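PDB 3R5T: ferric vibriobactin ABC transporter, periplasmic ferric vibriobactin-binding protein from Vibrio cholerae, which binds the iron-loaded siderophore ferric vibriobactin in the periplasm and probably hands it to an ABC transporter for uptake. Local coordinates for residues Phe9-Gly14 / Pro112-Asp117; Pro23-Ser28 / Tyr83-Asp88; Ala227-Leu232 / Arg257-Gly262. All coordinates share one frame; numbering follows the deposited sequence.

The three contacts sample both halves of a class III (Fe/B12-type) periplasmic binding protein, in which two lobes face each other across the ferric vibriobactin site. Contacts 1 and 2 belong to the lobe built on the parallel sheet of strands 69-73, 44-49, 26-28, 89-93 and 113-116. Their centres are about 17 Å apart, they touch where Pro112 packs on Asp88, and contact 2 falls within the chain span that contact 1 brackets. Contact 3 follows later in the sequence, in the mixed sheet of the second lobe; its centre is about 37 Å from that of contact 1 and about 43 Å from that of contact 2.

Contact 1: residues Phe9-Gly14 / Pro112-Asp117; sequences FQNADG and PTILVD. With EDO (1,2-ethanediol), chain E; MOH (methanol), chain D.
Phe9 lies against Ile114 and Val116 where the two-stranded hairpin of strands 7-10 and 16-19 meets strand 113-116, an outer strand of the parallel sheet in one lobe of this Fe/B12-type binding protein. CB and CG of Phe9 lie beside CG2 of Ile114, and CD1 and CE1 face C2 of a bound ethanediol. With CG anti to the backbone N (chi1 -178°), the ring is carried over the strand, and CD2 meets Ile114 CG2 at 3.6 Å. CE2 lies near Ile114 CB, while CZ ends against Val116 CG1 at 3.8 Å. Ile114 CD1 covers one face of the ring in a CH-pi contact, offset toward the rim. Ala133 and Gln129 of helix 123-134 also pack on the ring, so that hairpin, sheet and helix share this buried aromatic group.

Beyond the ring the contact turns polar. Asn11 begins a type I turn closed by Gly14 N on Asn11 O, and its amide reaches back to the sheet: OD1 accepts Leu115 N at 2.9 Å, the donor standing above the amide carbonyl plane. ND2 of the same group is held by Thr17 and Ser15, which together with the OD1 bond fixes the amide's rotation. Ala12 N returns a bond to Leu115 O, also 2.9 Å. The Leu115 side chain crosses that of Asp13 at about a right angle, its CD2 methyl 3.5 Å from Asp13 CG, while Asp13 OD1 is hydrogen-bonded to Ser15 OG.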
loop_
_atom_site.group_PDB
_atom_site.type_symbol
_atom_site.label_atom_id
_atom_site.label_comp_id
_atom_site.label_asym_id
_atom_site.label_seq_id
_atom_site.Cartn_x
_atom_site.Cartn_y
_atom_site.Cartn_z
ATOM N N PHE A 9 16.070 -15.508 -6.174
ATOM C CA PHE A 9 15.087 -14.439 -6.180
ATOM C C PHE A 9 15.674 -13.238 -6.914
ATOM O O PHE A 9 16.806 -12.811 -6.616
ATOM C CB PHE A 9 14.728 -14.049 -4.736
ATOM C CG PHE A 9 13.676 -12.978 -4.645
ATOM C CD1 PHE A 9 12.328 -13.315 -4.653
ATOM C CD2 PHE A 9 14.035 -11.635 -4.573
ATOM C CE1 PHE A 9 11.352 -12.322 -4.570
ATOM C CE2 PHE A 9 13.068 -10.647 -4.503
ATOM C CZ PHE A 9 11.719 -10.992 -4.510
ATOM N N GLN A 10 14.908 -12.685 -7.849
ATOM C CA GLN A 10 15.321 -11.492 -8.572
ATOM C C GLN A 10 14.903 -10.228 -7.835
ATOM O O GLN A 10 13.711 -9.945 -7.666
ATOM C CB GLN A 10 14.759 -11.507 -9.998
ATOM C CG GLN A 10 15.339 -12.627 -10.867
ATOM C CD GLN A 10 14.715 -12.682 -12.248
ATOM O OE1 GLN A 10 13.504 -12.509 -12.402
ATOM N NE2 GLN A 10 15.537 -12.938 -13.263
ATOM N N ASN A 11 15.906 -9.482 -7.368
ATOM C CA ASN A 11 15.696 -8.242 -6.617
ATOM C C ASN A 11 15.381 -7.065 -7.523
ATOM O O ASN A 11 15.708 -7.077 -8.713
ATOM C CB ASN A 11 16.938 -7.930 -5.779
ATOM C CG ASN A 11 17.215 -8.989 -4.733
ATOM O OD1 ASN A 11 16.327 -9.365 -3.968
ATOM N ND2 ASN A 11 18.439 -9.488 -4.703
ATOM N N ALA A 12 14.741 -6.039 -6.962
ATOM C CA ALA A 12 14.299 -4.894 -7.752
ATOM C C ALA A 12 15.444 -4.085 -8.348
ATOM O O ALA A 12 15.211 -3.275 -9.238
ATOM C CB ALA A 12 13.378 -3.985 -6.932
ATOM N N ASP A 13 16.665 -4.281 -7.853
ATOM C CA ASP A 13 17.823 -3.534 -8.364
ATOM C C ASP A 13 18.610 -4.322 -9.413
ATOM O O ASP A 13 19.719 -3.936 -9.809
ATOM C CB ASP A 13 18.753 -3.109 -7.217
ATOM C CG ASP A 13 19.348 -4.291 -6.488
ATOM O OD1 ASP A 13 18.918 -5.432 -6.755
ATOM O OD2 ASP A 13 20.238 -4.082 -5.639
ATOM N N GLY A 14 18.032 -5.434 -9.852
ATOM C CA GLY A 14 18.663 -6.276 -10.854
ATOM C C GLY A 14 19.574 -7.338 -10.272
ATOM O O GLY A 14 19.976 -8.263 -10.975
ATOM N N PRO A 112 20.042 -14.221 4.086
ATOM C CA PRO A 112 19.630 -13.892 2.717
ATOM C C PRO A 112 18.700 -12.687 2.736
ATOM O O PRO A 112 17.707 -12.676 3.464
ATOM C CB PRO A 112 18.875 -15.145 2.269
ATOM C CG PRO A 112 19.544 -16.265 3.048
ATOM C CD PRO A 112 19.845 -15.652 4.401
ATOM N N THR A 113 19.030 -11.675 1.946
ATOM C CA THR A 113 18.307 -10.407 1.956
ATOM C C THR A 113 17.754 -10.114 0.564
ATOM O O THR A 113 18.489 -10.164 -0.420
ATOM C CB THR A 113 19.249 -9.278 2.438
ATOM O OG1 THR A 113 19.662 -9.575 3.771
ATOM C CG2 THR A 113 18.558 -7.921 2.440
ATOM N N ILE A 114 16.455 -9.834 0.496
ATOM C CA ILE A 114 15.792 -9.543 -0.775
ATOM C C ILE A 114 15.226 -8.123 -0.813
ATOM O O ILE A 114 14.940 -7.521 0.232
ATOM C CB ILE A 114 14.703 -10.587 -1.116
ATOM C CG1 ILE A 114 13.533 -10.540 -0.105
ATOM C CG2 ILE A 114 15.347 -11.978 -1.248
ATOM C CD1 ILE A 114 12.305 -11.360 -0.564
ATOM N N LEU A 115 15.080 -7.605 -2.028
ATOM C CA LEU A 115 14.703 -6.213 -2.258
ATOM C C LEU A 115 13.527 -6.157 -3.242
ATOM O O LEU A 115 13.626 -6.650 -4.376
ATOM C CB LEU A 115 15.916 -5.469 -2.822
ATOM C CG LEU A 115 15.774 -4.024 -3.283
ATOM C CD1 LEU A 115 15.391 -3.122 -2.119
ATOM C CD2 LEU A 115 17.049 -3.538 -3.950
ATOM N N VAL A 116 12.424 -5.551 -2.790
ATOM C CA VAL A 116 11.187 -5.449 -3.556
ATOM C C VAL A 116 10.738 -3.994 -3.614
ATOM O O VAL A 116 11.038 -3.191 -2.727
ATOM C CB VAL A 116 10.057 -6.328 -2.945
ATOM C CG1 VAL A 116 10.458 -7.801 -2.990
ATOM C CG2 VAL A 116 9.733 -5.891 -1.506
ATOM N N ASP A 117 10.040 -3.644 -4.685
ATOM C CA ASP A 117 9.494 -2.306 -4.834
ATOM C C ASP A 117 7.980 -2.402 -4.785
ATOM O O ASP A 117 7.356 -2.991 -5.677
ATOM C CB ASP A 117 9.960 -1.695 -6.151
ATOM C CG ASP A 117 9.572 -0.229 -6.288
ATOM O OD1 ASP A 117 8.850 0.294 -5.409
ATOM O OD2 ASP A 117 10.001 0.383 -7.287
HETATM C C1 EDO E . 11.214 -15.418 -7.636
HETATM O O1 EDO E . 12.108 -16.286 -6.916
HETATM C C2 EDO E . 11.906 -14.092 -7.965
HETATM O O2 EDO E . 12.876 -14.268 -9.001
HETATM C C MOH D . 10.488 -5.304 -7.410
HETATM O O MOH D . 9.434 -5.643 -6.513
#

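Contact 2: residues Pro23-Ser28 / Tyr83-Asp88; sequences PKRILS and YVEQPD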
loop_
_atom_site.group_PDB
_atom_site.type_symbol
_atom_site.label_atom_id
_atom_site.label_comp_id
_atom_site.label_asym_id
_atom_site.label_seq_id
_atom_site.Cartn_x
_atom_site.Cartn_y
_atom_site.Cartn_z
ATOM N N PRO A 23 12.237 -20.089 3.851
ATOM C CA PRO A 23 12.269 -19.219 5.025
ATOM C C PRO A 23 11.224 -19.582 6.080
ATOM O O PRO A 23 10.046 -19.785 5.771
ATOM C CB PRO A 23 11.960 -17.841 4.438
ATOM C CG PRO A 23 12.481 -17.918 3.043
ATOM C CD PRO A 23 12.180 -19.326 2.591
ATOM N N LYS A 24 11.670 -19.651 7.331
ATOM C CA LYS A 24 10.763 -19.889 8.447
ATOM C C LYS A 24 10.812 -18.762 9.500
ATOM O O LYS A 24 9.990 -18.721 10.418
ATOM C CB LYS A 24 11.080 -21.242 9.098
ATOM C CG LYS A 24 10.913 -22.429 8.137
ATOM C CD LYS A 24 9.458 -22.558 7.693
ATOM C CE LYS A 24 9.274 -23.504 6.491
ATOM N NZ LYS A 24 9.778 -24.880 6.749
ATOM N N ARG A 25 11.766 -17.843 9.367
ATOM C CA ARG A 25 11.927 -16.770 10.347
ATOM C C ARG A 25 12.209 -15.497 9.583
ATOM O O ARG A 25 13.363 -15.099 9.430
ATOM C CB ARG A 25 13.078 -17.062 11.329
ATOM C CG ARG A 25 12.888 -18.313 12.175
ATOM C CD ARG A 25 12.325 -17.989 13.558
ATOM N NE ARG A 25 13.093 -16.980 14.298
ATOM C CZ ARG A 25 12.583 -16.266 15.296
ATOM N NH1 ARG A 25 11.333 -16.482 15.675
ATOM N NH2 ARG A 25 13.317 -15.351 15.925
ATOM N N ILE A 26 11.151 -14.874 9.080
ATOM C CA ILE A 26 11.302 -13.734 8.180
ATOM C C ILE A 26 11.295 -12.418 8.961
ATOM O O ILE A 26 10.428 -12.202 9.798
ATOM C CB ILE A 26 10.161 -13.692 7.138
ATOM C CG1 ILE A 26 10.085 -15.006 6.347
ATOM C CG2 ILE A 26 10.327 -12.496 6.217
ATOM C CD1 ILE A 26 8.755 -15.235 5.645
ATOM N N LEU A 27 12.257 -11.551 8.656
ATOM C CA LEU A 27 12.370 -10.238 9.299
ATOM C C LEU A 27 12.124 -9.155 8.257
ATOM O O LEU A 27 12.820 -9.086 7.240
ATOM C CB LEU A 27 13.765 -10.059 9.929
ATOM C CG LEU A 27 13.941 -8.816 10.806
ATOM C CD1 LEU A 27 14.875 -9.098 11.960
ATOM C CD2 LEU A 27 14.423 -7.668 9.964
ATOM N N SER A 28 11.127 -8.312 8.503
ATOM C CA SER A 28 10.843 -7.243 7.561
ATOM C C SER A 28 11.450 -5.930 8.005
ATOM O O SER A 28 11.248 -5.500 9.154
ATOM C CB SER A 28 9.340 -7.052 7.391
ATOM O OG SER A 28 9.107 -5.927 6.565
ATOM N N TYR A 83 20.569 -9.497 14.305
ATOM C CA TYR A 83 21.356 -10.653 14.730
ATOM C C TYR A 83 20.599 -11.472 15.774
ATOM O O TYR A 83 20.520 -12.700 15.676
ATOM C CB TYR A 83 22.721 -10.224 15.297
ATOM C CG TYR A 83 23.789 -9.973 14.253
ATOM C CD1 TYR A 83 24.573 -11.016 13.758
ATOM C CD2 TYR A 83 24.017 -8.695 13.760
ATOM C CE1 TYR A 83 25.556 -10.781 12.803
ATOM C CE2 TYR A 83 24.986 -8.453 12.807
ATOM C CZ TYR A 83 25.745 -9.498 12.320
ATOM O OH TYR A 83 26.702 -9.244 11.364
ATOM N N VAL A 84 20.022 -10.805 16.767
ATOM C CA VAL A 84 19.388 -11.541 17.861
ATOM C C VAL A 84 18.127 -12.284 17.404
ATOM O O VAL A 84 17.833 -13.372 17.894
ATOM C CB VAL A 84 19.104 -10.634 19.089
ATOM C CG1 VAL A 84 18.307 -11.388 20.141
ATOM C CG2 VAL A 84 20.413 -10.097 19.675
ATOM N N GLU A 85 17.399 -11.712 16.450
ATOM C CA GLU A 85 16.211 -12.378 15.925
ATOM C C GLU A 85 16.553 -13.635 15.118
ATOM O O GLU A 85 15.682 -14.479 14.887
ATOM C CB GLU A 85 15.379 -11.412 15.080
ATOM C CG GLU A 85 14.705 -10.309 15.887
ATOM C CD GLU A 85 13.799 -10.850 16.975
ATOM O OE1 GLU A 85 14.004 -10.494 18.158
ATOM O OE2 GLU A 85 12.895 -11.650 16.662
ATOM N N GLN A 86 17.810 -13.753 14.695
ATOM C CA GLN A 86 18.270 -14.881 13.872
ATOM C C GLN A 86 17.324 -15.219 12.721
ATOM O O GLN A 86 16.799 -16.337 12.633
ATOM C CB GLN A 86 18.544 -16.128 14.720
ATOM C CG GLN A 86 19.671 -15.943 15.730
ATOM C CD GLN A 86 20.690 -17.061 15.680
ATOM O OE1 GLN A 86 21.075 -17.518 14.600
ATOM N NE2 GLN A 86 21.143 -17.501 16.848
ATOM N N PRO A 87 17.112 -14.257 11.823
ATOM C CA PRO A 87 16.197 -14.496 10.703
ATOM C C PRO A 87 16.854 -15.361 9.637
ATOM O O PRO A 87 18.082 -15.483 9.589
ATOM C CB PRO A 87 15.949 -13.089 10.165
ATOM C CG PRO A 87 17.218 -12.349 10.489
ATOM C CD PRO A 87 17.699 -12.903 11.788
ATOM N N ASP A 88 16.039 -15.969 8.782
ATOM C CA ASP A 88 16.556 -16.663 7.608
ATOM C C ASP A 88 16.121 -16.005 6.296
ATOM O O ASP A 88 16.398 -16.513 5.206
ATOM C CB ASP A 88 16.206 -18.156 7.626
ATOM C CG ASP A 88 14.711 -18.426 7.739
ATOM O OD1 ASP A 88 13.891 -17.476 7.640
ATOM O OD2 ASP A 88 14.363 -19.621 7.910
HETATM O O HOH W 1 15.814 -18.031 14.344
#
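The CA atoms of Arg25 and Pro87 lie 4.9 Å apart, the nearest such pair across the two segments, where the residues leading into strand 26-28 pass those that leave helix 79-85, and Asp88 N donates to Arg25 O at 2.9 Å. The Asp88 carboxylate grips residues 24-25 at two successive amides. Its OD2 receives Lys24 N at 2.8 Å through the syn lone pair, in a nearly straight bond (170°), whereas OD1 takes Arg25 N, also at 2.8 Å, from above the carboxylate plane. A chi1 of 56°, with CG lodged between the backbone N and the carbonyl carbon, turns the carboxylate to these amides.

This is the junction at which helix 79-85 gives way to strand 89-93, the neighbour of strand 26-28 in the lobe's parallel sheet; Gln86, with positive phi, is the first residue to leave helical backbone angles. The Arg25 side chain, bent at chi2 and chi3, reaches Glu85 O, to which NH2 donates at 2.7 Å, and this oxygen lies near the guanidinium plane. A water bridges NE to Gln86 O. The salt bridge from Arg25 NH2 to Glu85 OE2 is long, at 3.8 Å; the main partner of the carboxylate is Lys69, through OE1. On the apolar side, Leu27 CB rests on Pro87 CB at 3.7 Å, and the Leu27 CD1 methyl lies across the Glu85 side chain, against CB.

Contact 3: residues Ala227-Leu232 / Arg257-Gly262; sequences AETTFL and RKQVYG
The Tyr261 ring has the Thr229 CG2 methyl at its edge, 3.7 Å from CE2, and over one face, toward the rim, the backbone carbonyl carbon of Gln259 from its own segment. Phe231 meets the same ring obliquely, its CE1 3.9 Å from Tyr261 CD2 and the two planes turned 40° apart. The guanidinium of Arg257 is another flat group in the contact, with Glu228 CG over one face. These residues lie on, or just before, strands 229-233 and 260-264, parallel neighbours at one side of the mixed sheet in the second lobe of this class III binding protein. Helices 237-244 and 253-256 lie in the connection between them, and after the latter Lys258 completes a Schellman motif before the second strand begins.

The strands are laced by Thr230 N to Gln259 O, Tyr261 N to Thr230 O and Leu232 N to Tyr261 O, the last at 2.8 Å. Phe231 and Tyr261 lie on the sheet face packed by helix 272-286, where Phe286 meets the tyrosine ring edge-to-face. The other face bears Leu232 and Val260, whose methyls CD1 and CG1 touch at 3.6 Å, and both residues also pack on Phe243 of helix 237-244. With its CG1 anti to the backbone N (chi1 177°), Val260 presents that methyl to the leucine.

Just before the strands, Glu228 and Arg257 run alongside each other without their charged ends touching; the carboxylate turns to Arg164 N and the guanidinium to Pro253 O. Next to them the extended Gln259 side chain brings NE2 to Glu228 O at 2.9 Å, approaching from above the carbonyl plane.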
loop_
_atom_site.group_PDB
_atom_site.type_symbol
_atom_site.label_atom_id
_atom_site.label_comp_id
_atom_site.label_asym_id
_atom_site.label_seq_id
_atom_site.Cartn_x
_atom_site.Cartn_y
_atom_site.Cartn_z
ATOM N N ALA A 227 -11.280 15.315 -12.512
ATOM C CA ALA A 227 -12.232 14.267 -12.161
ATOM C C ALA A 227 -13.401 14.784 -11.324
ATOM O O ALA A 227 -13.271 15.709 -10.507
ATOM C CB ALA A 227 -11.540 13.091 -11.470
ATOM N N GLU A 228 -14.543 14.149 -11.540
ATOM C CA GLU A 228 -15.787 14.496 -10.883
ATOM C C GLU A 228 -15.843 13.999 -9.446
ATOM O O GLU A 228 -16.714 14.408 -8.678
ATOM C CB GLU A 228 -16.961 13.907 -11.666
ATOM C CG GLU A 228 -17.094 14.449 -13.084
ATOM C CD GLU A 228 -16.472 13.565 -14.170
ATOM O OE1 GLU A 228 -15.461 12.857 -13.930
ATOM O OE2 GLU A 228 -17.011 13.594 -15.300
ATOM N N THR A 229 -14.916 13.113 -9.094
ATOM C CA THR A 229 -14.864 12.523 -7.764
ATOM C C THR A 229 -13.422 12.529 -7.274
ATOM O O THR A 229 -12.499 12.303 -8.051
ATOM C CB THR A 229 -15.422 11.085 -7.769
ATOM O OG1 THR A 229 -16.816 11.127 -8.112
ATOM C CG2 THR A 229 -15.257 10.421 -6.404
ATOM N N THR A 230 -13.230 12.824 -5.991
ATOM C CA THR A 230 -11.909 12.785 -5.381
ATOM C C THR A 230 -11.929 11.912 -4.137
ATOM O O THR A 230 -12.805 12.057 -3.288
ATOM C CB THR A 230 -11.426 14.198 -4.959
ATOM O OG1 THR A 230 -11.171 14.990 -6.124
ATOM C CG2 THR A 230 -10.135 14.106 -4.101
ATOM N N PHE A 231 -10.964 10.998 -4.042
ATOM C CA PHE A 231 -10.778 10.204 -2.846
ATOM C C PHE A 231 -9.493 10.659 -2.162
ATOM O O PHE A 231 -8.446 10.790 -2.816
ATOM C CB PHE A 231 -10.678 8.720 -3.204
ATOM C CG PHE A 231 -11.964 8.127 -3.718
ATOM C CD1 PHE A 231 -12.954 7.753 -2.829
ATOM C CD2 PHE A 231 -12.180 7.943 -5.084
ATOM C CE1 PHE A 231 -14.148 7.216 -3.284
ATOM C CE2 PHE A 231 -13.364 7.393 -5.547
ATOM C CZ PHE A 231 -14.351 7.032 -4.647
ATOM N N LEU A 232 -9.555 10.867 -0.849
ATOM C CA LEU A 232 -8.389 11.322 -0.089
ATOM C C LEU A 232 -7.782 10.198 0.748
ATOM O O LEU A 232 -8.452 9.596 1.595
ATOM C CB LEU A 232 -8.798 12.500 0.807
ATOM C CG LEU A 232 -9.138 13.743 -0.035
ATOM C CD1 LEU A 232 -10.088 14.659 0.695
ATOM C CD2 LEU A 232 -7.870 14.498 -0.434
ATOM N N ARG A 257 -19.382 19.209 -7.290
ATOM C CA ARG A 257 -20.384 18.150 -7.203
ATOM C C ARG A 257 -20.475 17.534 -5.808
ATOM O O ARG A 257 -21.265 16.613 -5.584
ATOM C CB ARG A 257 -20.103 17.056 -8.231
ATOM C CG ARG A 257 -20.075 17.544 -9.669
ATOM C CD ARG A 257 -19.506 16.473 -10.592
ATOM N NE ARG A 257 -19.659 16.822 -12.002
ATOM C CZ ARG A 257 -18.923 17.736 -12.628
ATOM N NH1 ARG A 257 -17.987 18.404 -11.965
ATOM N NH2 ARG A 257 -19.127 17.987 -13.914
ATOM N N LYS A 258 -19.674 18.046 -4.878
ATOM C CA LYS A 258 -19.628 17.501 -3.529
ATOM C C LYS A 258 -19.438 15.988 -3.596
ATOM O O LYS A 258 -20.195 15.210 -3.010
ATOM C CB LYS A 258 -20.876 17.880 -2.729
ATOM C CG LYS A 258 -20.882 19.331 -2.262
ATOM C CD LYS A 258 -22.045 19.606 -1.321
ATOM C CE LYS A 258 -22.054 21.056 -0.879
ATOM N NZ LYS A 258 -22.161 21.976 -2.046
ATOM N N GLN A 259 -18.426 15.580 -4.348
ATOM C CA GLN A 259 -18.057 14.181 -4.411
ATOM C C GLN A 259 -16.604 14.034 -3.997
ATOM O O GLN A 259 -15.757 13.549 -4.752
ATOM C CB GLN A 259 -18.344 13.605 -5.803
ATOM C CG GLN A 259 -19.852 13.391 -6.021
ATOM C CD GLN A 259 -20.269 13.147 -7.467
ATOM O OE1 GLN A 259 -21.455 12.968 -7.743
ATOM N NE2 GLN A 259 -19.318 13.163 -8.389
ATOM N N VAL A 260 -16.326 14.486 -2.773
ATOM C CA VAL A 260 -15.020 14.343 -2.155
ATOM C C VAL A 260 -15.182 13.429 -0.954
ATOM O O VAL A 260 -15.947 13.735 -0.037
ATOM C CB VAL A 260 -14.480 15.691 -1.649
ATOM C CG1 VAL A 260 -13.142 15.487 -0.954
ATOM C CG2 VAL A 260 -14.340 16.674 -2.789
ATOM N N TYR A 261 -14.454 12.318 -0.962
ATOM C CA TYR A 261 -14.625 11.274 0.036
ATOM C C TYR A 261 -13.290 10.880 0.647
ATOM O O TYR A 261 -12.250 10.924 -0.015
ATOM C CB TYR A 261 -15.279 10.041 -0.609
ATOM C CG TYR A 261 -16.525 10.367 -1.410
ATOM C CD1 TYR A 261 -17.702 10.755 -0.775
ATOM C CD2 TYR A 261 -16.516 10.310 -2.801
ATOM C CE1 TYR A 261 -18.836 11.065 -1.503
ATOM C CE2 TYR A 261 -17.641 10.616 -3.532
ATOM C CZ TYR A 261 -18.798 10.988 -2.882
ATOM O OH TYR A 261 -19.922 11.293 -3.618
ATOM N N GLY A 262 -13.310 10.514 1.922
ATOM C CA GLY A 262 -12.134 9.899 2.503
ATOM C C GLY A 262 -12.040 8.446 2.095
ATOM O O GLY A 262 -13.025 7.711 2.099
#